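Local coordinates for mandelate racemase/muconate lactonizing protein (Paenibacillus sp., PDB 3VCC) that probably dehydrates D-galacturonate as a magnesium-binding member of the enolase superfamily, at residues D207-Y212 and L232-H237; A20-E25 and T375-R380; N228-E233 and F332-Y337. One frame throughout, in Å; residues are numbered along the deposited sequence.

Contact 1 of 3, residues D207-Y212 and L232-H237; sequences DANNAY and LEEAFH. With MG (magnesium ion), chain D; MG (magnesium ion), chain C.
Asp207 and Glu233 stand side by side at the ends of adjacent parallel strands, their carboxylates stacked with planes 27° apart and one oxygen of each turned to the same magnesium ion. Asp207 OD2 binds this ion at 2.2 Å and Glu233 OE2 at 2.1 Å, which accounts for the 3.0 Å between these two oxygens. In Asp207, CG lies anti to the backbone N (chi1 180°), and Glu233 follows the same course with an extended chain, which carries both carboxylates off one face of the sheet. Glu263 and three waters complete the site. Lys170 bonds to Asp207 OD2, while Lys168 and Gln283 hold Glu233 OE1. The other oxygen, Asp207 OD1, accepts from Asn209 N at 3.0 Å, closing an Asx turn; with OD2 held by the metal and Lys170, this restrains the carboxylate's rotation.

The chain of Glu234 is bent at chi2 and gives OE2 to the second magnesium, which Glu238 and Asp261 also bind. Its OE1 meets Asn209 ND2 through a water. Another water, itself a ligand of the first magnesium, donates to Asp207 OD1 and lies doubtfully close (2.4 Å) to Glu234 OE1, so it may link the two sites.

Three backbone bonds tie the segments together, carrying the strand pairing on into the loops: Ala208 N to Glu233 O (3.1 Å), Asn210 N to Glu234 O (2.7 Å) and Tyr212 N to Ala235 O (3.0 Å), with a type I' turn from Ala208 to Ala211. The site sits at the C-terminal ends of barrel strands 204-207 and 229-233, flanked in the sheet by strands 167-170 and 258-261; helix 214-223 packs Thr217 against Tyr212, Leu232 and Ala235, and helix 240-253 meets Leu232 and Phe236.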
loop_
_atom_site.group_PDB
_atom_site.type_symbol
_atom_site.label_atom_id
_atom_site.label_comp_id
_atom_site.label_asym_id
_atom_site.label_seq_id
_atom_site.Cartn_x
_atom_site.Cartn_y
_atom_site.Cartn_z
ATOM N N ASP A 207 4.516 5.287 -13.155
ATOM C CA ASP A 207 3.637 4.133 -13.161
ATOM C C ASP A 207 2.764 4.217 -14.403
ATOM O O ASP A 207 1.918 5.106 -14.521
ATOM C CB ASP A 207 2.814 4.116 -11.868
ATOM C CG ASP A 207 1.858 2.944 -11.779
ATOM O OD1 ASP A 207 1.720 2.187 -12.758
ATOM O OD2 ASP A 207 1.210 2.799 -10.710
ATOM N N ALA A 208 3.002 3.309 -15.357
ATOM C CA ALA A 208 2.287 3.352 -16.624
ATOM C C ALA A 208 0.979 2.562 -16.648
ATOM O O ALA A 208 0.245 2.615 -17.642
ATOM C CB ALA A 208 3.199 2.900 -17.776
ATOM N N ASN A 209 0.674 1.841 -15.569
ATOM C CA ASN A 209 -0.496 0.968 -15.553
ATOM C C ASN A 209 -0.630 0.177 -16.847
ATOM O O ASN A 209 -1.718 0.038 -17.401
ATOM C CB ASN A 209 -1.783 1.721 -15.228
ATOM C CG ASN A 209 -1.842 2.142 -13.782
ATOM O OD1 ASN A 209 -1.515 3.275 -13.458
ATOM N ND2 ASN A 209 -2.223 1.216 -12.896
ATOM N N ASN A 210 0.501 -0.375 -17.267
ATOM C CA ASN A 210 0.588 -1.287 -18.420
ATOM C C ASN A 210 0.275 -0.674 -19.787
ATOM O O ASN A 210 0.111 -1.397 -20.779
ATOM C CB ASN A 210 -0.246 -2.547 -18.184
ATOM C CG ASN A 210 0.333 -3.432 -17.084
ATOM O OD1 ASN A 210 1.548 -3.423 -16.826
ATOM N ND2 ASN A 210 -0.538 -4.197 -16.423
ATOM N N ALA A 211 0.223 0.650 -19.857
ATOM C CA ALA A 211 -0.162 1.314 -21.111
ATOM C C ALA A 211 0.934 1.385 -22.175
ATOM O O ALA A 211 0.659 1.800 -23.305
ATOM C CB ALA A 211 -0.681 2.703 -20.835
ATOM N N TYR A 212 2.170 1.039 -21.818
ATOM C CA TYR A 212 3.276 1.096 -22.784
ATOM C C TYR A 212 3.522 -0.273 -23.453
ATOM O O TYR A 212 2.827 -1.255 -23.169
ATOM C CB TYR A 212 4.560 1.559 -22.091
ATOM C CG TYR A 212 4.607 3.028 -21.646
ATOM C CD1 TYR A 212 3.748 3.982 -22.175
ATOM C CD2 TYR A 212 5.547 3.445 -20.709
ATOM C CE1 TYR A 212 3.822 5.322 -21.775
ATOM C CE2 TYR A 212 5.627 4.767 -20.301
ATOM C CZ TYR A 212 4.767 5.704 -20.841
ATOM O OH TYR A 212 4.855 7.024 -20.423
ATOM N N LEU A 232 10.406 2.332 -12.279
ATOM C CA LEU A 232 9.465 2.268 -13.369
ATOM C C LEU A 232 8.531 1.118 -13.068
ATOM O O LEU A 232 8.951 -0.042 -12.982
ATOM C CB LEU A 232 10.200 1.989 -14.682
ATOM C CG LEU A 232 9.363 1.460 -15.843
ATOM C CD1 LEU A 232 8.332 2.520 -16.285
ATOM C CD2 LEU A 232 10.274 1.026 -17.000
ATOM N N GLU A 233 7.262 1.453 -12.909
ATOM C CA GLU A 233 6.263 0.515 -12.423
ATOM C C GLU A 233 5.263 0.176 -13.529
ATOM O O GLU A 233 4.715 1.075 -14.175
ATOM C CB GLU A 233 5.530 1.134 -11.228
ATOM C CG GLU A 233 4.283 0.366 -10.778
ATOM C CD GLU A 233 3.727 0.896 -9.457
ATOM O OE1 GLU A 233 4.445 1.623 -8.744
ATOM O OE2 GLU A 233 2.574 0.581 -9.130
ATOM N N GLU A 234 5.038 -1.119 -13.739
ATOM C CA GLU A 234 4.055 -1.603 -14.699
ATOM C C GLU A 234 4.108 -0.881 -16.059
ATOM O O GLU A 234 3.101 -0.337 -16.524
ATOM C CB GLU A 234 2.638 -1.550 -14.110
ATOM C CG GLU A 234 2.447 -2.488 -12.901
ATOM C CD GLU A 234 1.034 -3.047 -12.796
ATOM O OE1 GLU A 234 0.067 -2.275 -12.615
ATOM O OE2 GLU A 234 0.879 -4.282 -12.864
ATOM N N ALA A 235 5.288 -0.868 -16.672
ATOM C CA ALA A 235 5.437 -0.311 -18.018
ATOM C C ALA A 235 4.496 -1.047 -18.970
ATOM O O ALA A 235 3.857 -0.433 -19.822
ATOM C CB ALA A 235 6.900 -0.444 -18.485
ATOM N N PHE A 236 4.423 -2.373 -18.796
ATOM C CA PHE A 236 3.568 -3.273 -19.579
ATOM C C PHE A 236 3.408 -4.529 -18.732
ATOM O O PHE A 236 4.159 -4.732 -17.782
ATOM C CB PHE A 236 4.249 -3.636 -20.900
ATOM C CG PHE A 236 5.724 -3.865 -20.762
ATOM C CD1 PHE A 236 6.637 -2.868 -21.101
ATOM C CD2 PHE A 236 6.204 -5.054 -20.222
ATOM C CE1 PHE A 236 8.014 -3.075 -20.959
ATOM C CE2 PHE A 236 7.588 -5.259 -20.060
ATOM C CZ PHE A 236 8.486 -4.269 -20.433
ATOM N N HIS A 237 2.436 -5.376 -19.053
ATOM C CA HIS A 237 2.246 -6.581 -18.245
ATOM C C HIS A 237 3.547 -7.364 -18.158
ATOM O O HIS A 237 4.223 -7.595 -19.182
ATOM C CB HIS A 237 1.129 -7.466 -18.791
ATOM C CG HIS A 237 0.834 -8.643 -17.917
ATOM N ND1 HIS A 237 0.383 -8.512 -16.620
ATOM C CD2 HIS A 237 0.952 -9.972 -18.143
ATOM C CE1 HIS A 237 0.222 -9.711 -16.089
ATOM N NE2 HIS A 237 0.565 -10.615 -16.991
HETATM MG MG MG D . 0.626 0.815 -9.827
HETATM MG MG MG C . 1.941 -6.019 -13.557
HETATM O O HOH W 1 0.533 0.001 -11.873
HETATM O O HOH W 2 -2.110 -1.697 -14.051
HETATM O O HOH W 3 -1.683 1.144 -10.103
HETATM O O HOH W 4 0.133 -4.527 -21.125
HETATM O O HOH W 5 0.091 -6.508 -14.701
HETATM O O HOH W 6 2.704 -4.892 -15.281
HETATM O O HOH W 7 1.353 -7.249 -11.780
HETATM O O HOH W 8 0.396 1.859 -7.888
#

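Contact 2 of 3, residues A20-E25 and T375-R380; sequences AKLTGE and TYLINR
Within the capping domain of the enolase fold, an alpha+beta unit built from both termini of the chain, Ala20 and Leu22 of its first strand pack against Leu377 and Ile378 of a C-terminal helix. Strand 14-30 belongs to the antiparallel sheet of this domain. Helix 371-380 packs against it, and the chain then returns as strand 383-386 to pair with the same strand. The axes of segments 20-25 and 375-380 approach to 7.3 Å at an angle of 124°, a steep crossing that confines the contact to one end of the strand segment.

Its centre is the small side chain of Ala20, which points at the helix and enters between two successive residues. Ala20 CB touches Leu377 CB at 3.9 Å and, towards the neighbouring residue, Ile378 CG1 at 3.7 Å. The second meeting is between leucines: Leu22 CD2 reaches Leu377 CD1 at 3.6 Å, the side chains crossing at about a right angle. Leu377 has CG beside its backbone N, anti to the carbonyl carbon (chi1 -63°), and this with an extended chi2 (176°) directs CD1 past Lys21 O to Leu22.

No direct hydrogen bond joins the segments. The backbones of Ala20, Leu22 and Gly24 pair with strand 42-52, whereas the N-H of Lys21 gives its bond to a water at 3.0 Å from Lys21 N, and that water donates to Leu377 O, 3.1 Å away. On the helix, beyond the contact itself, Thr375 OG1 bonds to Arg49 of strand 42-52. The Thr375 carbonyl is gripped twice: besides its helical bond from Asn379 N it accepts from Asn379 ND2 at 2.7 Å, the two donors arriving from opposite faces of the carbonyl plane.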
loop_
_atom_site.group_PDB
_atom_site.type_symbol
_atom_site.label_atom_id
_atom_site.label_comp_id
_atom_site.label_asym_id
_atom_site.label_seq_id
_atom_site.Cartn_x
_atom_site.Cartn_y
_atom_site.Cartn_z
ATOM N N ALA A 20 -18.590 -3.556 9.232
ATOM C CA ALA A 20 -19.200 -2.329 8.737
ATOM C C ALA A 20 -18.314 -1.654 7.698
ATOM O O ALA A 20 -17.107 -1.804 7.729
ATOM C CB ALA A 20 -19.456 -1.369 9.879
ATOM N N LYS A 21 -18.927 -0.885 6.810
ATOM C CA LYS A 21 -18.179 -0.139 5.795
ATOM C C LYS A 21 -18.091 1.326 6.205
ATOM O O LYS A 21 -19.117 1.990 6.381
ATOM C CB LYS A 21 -18.880 -0.279 4.441
ATOM C CG LYS A 21 -18.208 0.506 3.293
ATOM C CD LYS A 21 -18.845 0.169 1.949
ATOM C CE LYS A 21 -19.927 1.173 1.559
ATOM N NZ LYS A 21 -19.366 2.463 1.057
ATOM N N LEU A 22 -16.870 1.832 6.378
ATOM C CA LEU A 22 -16.679 3.239 6.732
ATOM C C LEU A 22 -16.446 4.057 5.458
ATOM O O LEU A 22 -15.995 3.525 4.441
ATOM C CB LEU A 22 -15.488 3.413 7.684
ATOM C CG LEU A 22 -15.374 2.512 8.921
ATOM C CD1 LEU A 22 -14.416 3.135 9.930
ATOM C CD2 LEU A 22 -16.733 2.292 9.565
ATOM N N THR A 23 -16.751 5.348 5.509
ATOM C CA THR A 23 -16.642 6.160 4.310
ATOM C C THR A 23 -15.937 7.469 4.605
ATOM O O THR A 23 -15.959 7.967 5.734
ATOM C CB THR A 23 -18.031 6.485 3.722
ATOM O OG1 THR A 23 -18.785 7.234 4.679
ATOM C CG2 THR A 23 -18.785 5.218 3.377
ATOM N N GLY A 24 -15.344 8.041 3.569
ATOM C CA GLY A 24 -14.604 9.282 3.707
ATOM C C GLY A 24 -14.265 9.829 2.334
ATOM O O GLY A 24 -14.908 9.475 1.341
ATOM N N GLU A 25 -13.236 10.667 2.287
ATOM C CA GLU A 25 -12.866 11.380 1.076
ATOM C C GLU A 25 -11.370 11.581 1.019
ATOM O O GLU A 25 -10.738 11.804 2.047
ATOM C CB GLU A 25 -13.506 12.772 1.073
ATOM C CG GLU A 25 -14.959 12.802 0.660
ATOM C CD GLU A 25 -15.409 14.204 0.292
ATOM O OE1 GLU A 25 -14.846 15.177 0.846
ATOM O OE2 GLU A 25 -16.312 14.327 -0.562
ATOM N N THR A 375 -20.709 1.125 15.616
ATOM C CA THR A 375 -21.893 0.388 16.055
ATOM C C THR A 375 -23.127 0.757 15.201
ATOM O O THR A 375 -23.872 -0.119 14.755
ATOM C CB THR A 375 -22.158 0.599 17.561
ATOM O OG1 THR A 375 -21.041 0.099 18.316
ATOM C CG2 THR A 375 -23.431 -0.123 17.998
ATOM N N TYR A 376 -23.319 2.048 14.947
ATOM C CA TYR A 376 -24.425 2.492 14.101
ATOM C C TYR A 376 -24.349 1.865 12.703
ATOM O O TYR A 376 -25.324 1.302 12.207
ATOM C CB TYR A 376 -24.444 4.017 13.973
ATOM C CG TYR A 376 -25.522 4.499 13.030
ATOM C CD1 TYR A 376 -26.863 4.446 13.400
ATOM C CD2 TYR A 376 -25.208 4.987 11.766
ATOM C CE1 TYR A 376 -27.870 4.877 12.549
ATOM C CE2 TYR A 376 -26.209 5.419 10.898
ATOM C CZ TYR A 376 -27.540 5.364 11.298
ATOM O OH TYR A 376 -28.540 5.784 10.455
ATOM N N LEU A 377 -23.176 1.947 12.086
ATOM C CA LEU A 377 -22.966 1.429 10.737
ATOM C C LEU A 377 -23.126 -0.092 10.672
ATOM O O LEU A 377 -23.668 -0.630 9.710
ATOM C CB LEU A 377 -21.584 1.845 10.236
ATOM C CG LEU A 377 -21.445 3.368 10.117
ATOM C CD1 LEU A 377 -20.026 3.721 9.712
ATOM C CD2 LEU A 377 -22.454 3.939 9.124
ATOM N N ILE A 378 -22.646 -0.786 11.697
ATOM C CA ILE A 378 -22.845 -2.236 11.775
ATOM C C ILE A 378 -24.338 -2.552 11.716
ATOM O O ILE A 378 -24.789 -3.379 10.912
ATOM C CB ILE A 378 -22.274 -2.816 13.082
ATOM C CG1 ILE A 378 -20.754 -2.876 13.022
ATOM C CG2 ILE A 378 -22.818 -4.219 13.349
ATOM C CD1 ILE A 378 -20.086 -2.864 14.402
ATOM N N ASN A 379 -25.102 -1.873 12.565
ATOM C CA ASN A 379 -26.530 -2.143 12.691
ATOM C C ASN A 379 -27.331 -1.719 11.466
ATOM O O ASN A 379 -28.215 -2.450 11.016
ATOM C CB ASN A 379 -27.081 -1.508 13.973
ATOM C CG ASN A 379 -26.686 -2.293 15.219
ATOM O OD1 ASN A 379 -27.329 -3.284 15.562
ATOM N ND2 ASN A 379 -25.614 -1.869 15.883
ATOM N N ARG A 380 -26.995 -0.556 10.910
ATOM C CA ARG A 380 -27.693 -0.029 9.740
ATOM C C ARG A 380 -27.500 -0.910 8.507
ATOM O O ARG A 380 -28.475 -1.394 7.917
ATOM C CB ARG A 380 -27.232 1.400 9.438
ATOM C CG ARG A 380 -27.954 2.074 8.280
ATOM C CD ARG A 380 -27.456 3.508 8.086
ATOM N NE ARG A 380 -28.162 4.196 7.004
ATOM C CZ ARG A 380 -28.252 5.520 6.879
ATOM N NH1 ARG A 380 -27.682 6.321 7.773
ATOM N NH2 ARG A 380 -28.921 6.045 5.859
HETATM O O HOH W 9 -21.880 -0.877 7.149
#

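Contact 3 of 3, residues N228-E233 and F332-Y337; sequences NLYWLE and FEFVEY. With MG (magnesium ion), chain D.
With CG anti to its backbone N (chi1 -174°), Tyr230 sends its ring across the N-terminal end of the barrel towards Glu333, whose chain bends at chi2 (-76°) to bring the carboxylate to the ring's hydroxyl edge. The carboxylate is nearly coplanar with the ring, and Tyr230 OH donates to Glu333 OE1; the modelled separation of 2.4 Å is so short that its exact value is doubtful. Arg307 forms a salt bridge with Glu333 OE2.

Phe334 turns its edge to the face of Tyr230, an offset edge-to-face pair with planes at 79° and centroids 5.9 Å apart. Along the same edge, Phe334 CD2 touches Trp231 CZ3 at 3.9 Å, completing an aromatic cluster. Trp231 NE1 then donates to Glu233 OE1 (3.2 Å), linking the cluster to a magnesium ligand. Glu336 approaches the metal through water: one on the ion makes a long bond (3.3 Å) to Glu336 OE2, which also forms a salt bridge with Lys168.

The backbones stay far apart, so side chains, with waters near the metal, bridge strand 229-233 and the segment leading into strand 335-337. Phe334 also packs on strands 126-135 and 204-207, and Trp231 on strands 204-207 and 258-261.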
loop_
_atom_site.group_PDB
_atom_site.type_symbol
_atom_site.label_atom_id
_atom_site.label_comp_id
_atom_site.label_asym_id
_atom_site.label_seq_id
_atom_site.Cartn_x
_atom_site.Cartn_y
_atom_site.Cartn_z
ATOM N N ASN A 228 16.663 11.733 -12.776
ATOM C CA ASN A 228 16.921 10.519 -12.025
ATOM C C ASN A 228 15.604 9.905 -11.552
ATOM O O ASN A 228 14.952 10.422 -10.649
ATOM C CB ASN A 228 17.878 10.791 -10.862
ATOM C CG ASN A 228 19.255 11.247 -11.336
ATOM O OD1 ASN A 228 19.774 10.762 -12.351
ATOM N ND2 ASN A 228 19.848 12.189 -10.609
ATOM N N LEU A 229 15.208 8.824 -12.212
ATOM C CA LEU A 229 13.987 8.105 -11.881
ATOM C C LEU A 229 14.342 6.967 -10.942
ATOM O O LEU A 229 15.311 6.228 -11.194
ATOM C CB LEU A 229 13.367 7.533 -13.154
ATOM C CG LEU A 229 12.972 8.538 -14.223
ATOM C CD1 LEU A 229 12.553 7.807 -15.504
ATOM C CD2 LEU A 229 11.848 9.434 -13.716
ATOM N N TYR A 230 13.576 6.818 -9.869
ATOM C CA TYR A 230 13.868 5.790 -8.884
ATOM C C TYR A 230 13.339 4.440 -9.343
ATOM O O TYR A 230 14.055 3.429 -9.296
ATOM C CB TYR A 230 13.306 6.165 -7.515
ATOM C CG TYR A 230 13.723 5.192 -6.440
ATOM C CD1 TYR A 230 15.022 5.183 -5.941
ATOM C CD2 TYR A 230 12.823 4.267 -5.934
ATOM C CE1 TYR A 230 15.404 4.278 -4.955
ATOM C CE2 TYR A 230 13.194 3.370 -4.948
ATOM C CZ TYR A 230 14.485 3.378 -4.465
ATOM O OH TYR A 230 14.840 2.476 -3.484
ATOM N N TRP A 231 12.087 4.406 -9.784
ATOM C CA TRP A 231 11.588 3.176 -10.388
ATOM C C TRP A 231 10.557 3.378 -11.481
ATOM O O TRP A 231 9.932 4.439 -11.599
ATOM C CB TRP A 231 11.130 2.155 -9.321
ATOM C CG TRP A 231 9.722 2.279 -8.707
ATOM C CD1 TRP A 231 8.532 2.551 -9.345
ATOM C CD2 TRP A 231 9.394 2.079 -7.324
ATOM N NE1 TRP A 231 7.496 2.535 -8.437
ATOM C CE2 TRP A 231 7.998 2.256 -7.190
ATOM C CE3 TRP A 231 10.151 1.771 -6.185
ATOM C CZ2 TRP A 231 7.340 2.141 -5.952
ATOM C CZ3 TRP A 231 9.492 1.664 -4.946
ATOM C CH2 TRP A 231 8.101 1.845 -4.848
ATOM N N LEU A 232 10.406 2.332 -12.279
ATOM C CA LEU A 232 9.465 2.268 -13.369
ATOM C C LEU A 232 8.531 1.118 -13.068
ATOM O O LEU A 232 8.951 -0.042 -12.982
ATOM C CB LEU A 232 10.200 1.989 -14.682
ATOM C CG LEU A 232 9.363 1.460 -15.843
ATOM C CD1 LEU A 232 8.332 2.520 -16.285
ATOM C CD2 LEU A 232 10.274 1.026 -17.000
ATOM N N GLU A 233 7.262 1.453 -12.909
ATOM C CA GLU A 233 6.263 0.515 -12.423
ATOM C C GLU A 233 5.263 0.176 -13.529
ATOM O O GLU A 233 4.715 1.075 -14.175
ATOM C CB GLU A 233 5.530 1.134 -11.228
ATOM C CG GLU A 233 4.283 0.366 -10.778
ATOM C CD GLU A 233 3.727 0.896 -9.457
ATOM O OE1 GLU A 233 4.445 1.623 -8.744
ATOM O OE2 GLU A 233 2.574 0.581 -9.130
ATOM N N PHE A 332 12.339 -2.959 2.863
ATOM C CA PHE A 332 11.066 -2.274 2.707
ATOM C C PHE A 332 11.327 -0.917 2.085
ATOM O O PHE A 332 12.104 -0.128 2.616
ATOM C CB PHE A 332 10.365 -2.119 4.067
ATOM C CG PHE A 332 8.987 -1.533 3.966
ATOM C CD1 PHE A 332 8.808 -0.158 3.944
ATOM C CD2 PHE A 332 7.874 -2.359 3.882
ATOM C CE1 PHE A 332 7.538 0.392 3.851
ATOM C CE2 PHE A 332 6.590 -1.812 3.788
ATOM C CZ PHE A 332 6.430 -0.437 3.774
ATOM N N GLU A 333 10.668 -0.621 0.971
ATOM C CA GLU A 333 10.931 0.635 0.269
ATOM C C GLU A 333 10.182 1.857 0.819
ATOM O O GLU A 333 10.795 2.812 1.298
ATOM C CB GLU A 333 10.597 0.479 -1.216
ATOM C CG GLU A 333 11.542 -0.435 -1.948
ATOM C CD GLU A 333 12.868 0.220 -2.228
ATOM O OE1 GLU A 333 12.859 1.337 -2.778
ATOM O OE2 GLU A 333 13.916 -0.374 -1.894
ATOM N N PHE A 334 8.857 1.832 0.706
ATOM C CA PHE A 334 8.028 3.000 0.973
ATOM C C PHE A 334 6.635 2.590 1.406
ATOM O O PHE A 334 6.115 1.558 0.977
ATOM C CB PHE A 334 7.787 3.790 -0.309
ATOM C CG PHE A 334 8.971 4.562 -0.830
ATOM C CD1 PHE A 334 9.403 5.713 -0.197
ATOM C CD2 PHE A 334 9.553 4.206 -2.036
ATOM C CE1 PHE A 334 10.445 6.449 -0.705
ATOM C CE2 PHE A 334 10.599 4.944 -2.559
ATOM C CZ PHE A 334 11.046 6.070 -1.893
ATOM N N VAL A 335 6.019 3.436 2.217
ATOM C CA VAL A 335 4.568 3.446 2.351
ATOM C C VAL A 335 3.972 4.260 1.190
ATOM O O VAL A 335 4.374 5.405 0.945
ATOM C CB VAL A 335 4.147 4.040 3.709
ATOM C CG1 VAL A 335 2.645 4.246 3.760
ATOM C CG2 VAL A 335 4.603 3.129 4.840
ATOM N N GLU A 336 3.051 3.653 0.447
ATOM C CA GLU A 336 2.360 4.352 -0.637
ATOM C C GLU A 336 1.256 5.203 -0.015
ATOM O O GLU A 336 0.296 4.676 0.540
ATOM C CB GLU A 336 1.788 3.334 -1.633
ATOM C CG GLU A 336 1.025 3.938 -2.792
ATOM C CD GLU A 336 0.781 2.945 -3.913
ATOM O OE1 GLU A 336 0.950 1.720 -3.698
ATOM O OE2 GLU A 336 0.432 3.397 -5.018
ATOM N N TYR A 337 1.401 6.522 -0.089
ATOM C CA TYR A 337 0.529 7.399 0.679
ATOM C C TYR A 337 -0.498 8.175 -0.152
ATOM O O TYR A 337 -0.166 8.815 -1.148
ATOM C CB TYR A 337 1.368 8.370 1.516
ATOM C CG TYR A 337 0.551 9.146 2.514
ATOM C CD1 TYR A 337 0.018 10.381 2.183
ATOM C CD2 TYR A 337 0.278 8.621 3.774
ATOM C CE1 TYR A 337 -0.754 11.092 3.092
ATOM C CE2 TYR A 337 -0.491 9.323 4.691
ATOM C CZ TYR A 337 -1.002 10.561 4.342
ATOM O OH TYR A 337 -1.764 11.263 5.252
HETATM MG MG MG D . 0.626 0.815 -9.827
HETATM O O HOH W 10 1.962 0.260 -5.915
HETATM O O HOH W 8 0.396 1.859 -7.888
HETATM O O HOH W 1 0.533 0.001 -11.873
HETATM O O HOH W 3 -1.683 1.144 -10.103
#

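Overall arrangement
Along the chain, contact 2 closes the longest loop, joining the N-terminal strand 14-30 to helix 371-380, and contacts 1 and 3 are nested within it. Those two belong to the enolase C-terminal barrel: both use strand 229-233, share Leu232 and Glu233, reach the same sheet and touch the same magnesium ion, with centres about 14 Å apart. Contact 1 joins adjacent strand ends, while contact 3 crosses the barrel nearer its N-terminal end. Contact 2 lies in the capping domain, its centre about 35 Å from that of contact 1 and 33 Å from that of contact 3. The terminal segments thus build most of the capping domain, while most of the intervening chain forms the metal-binding barrel.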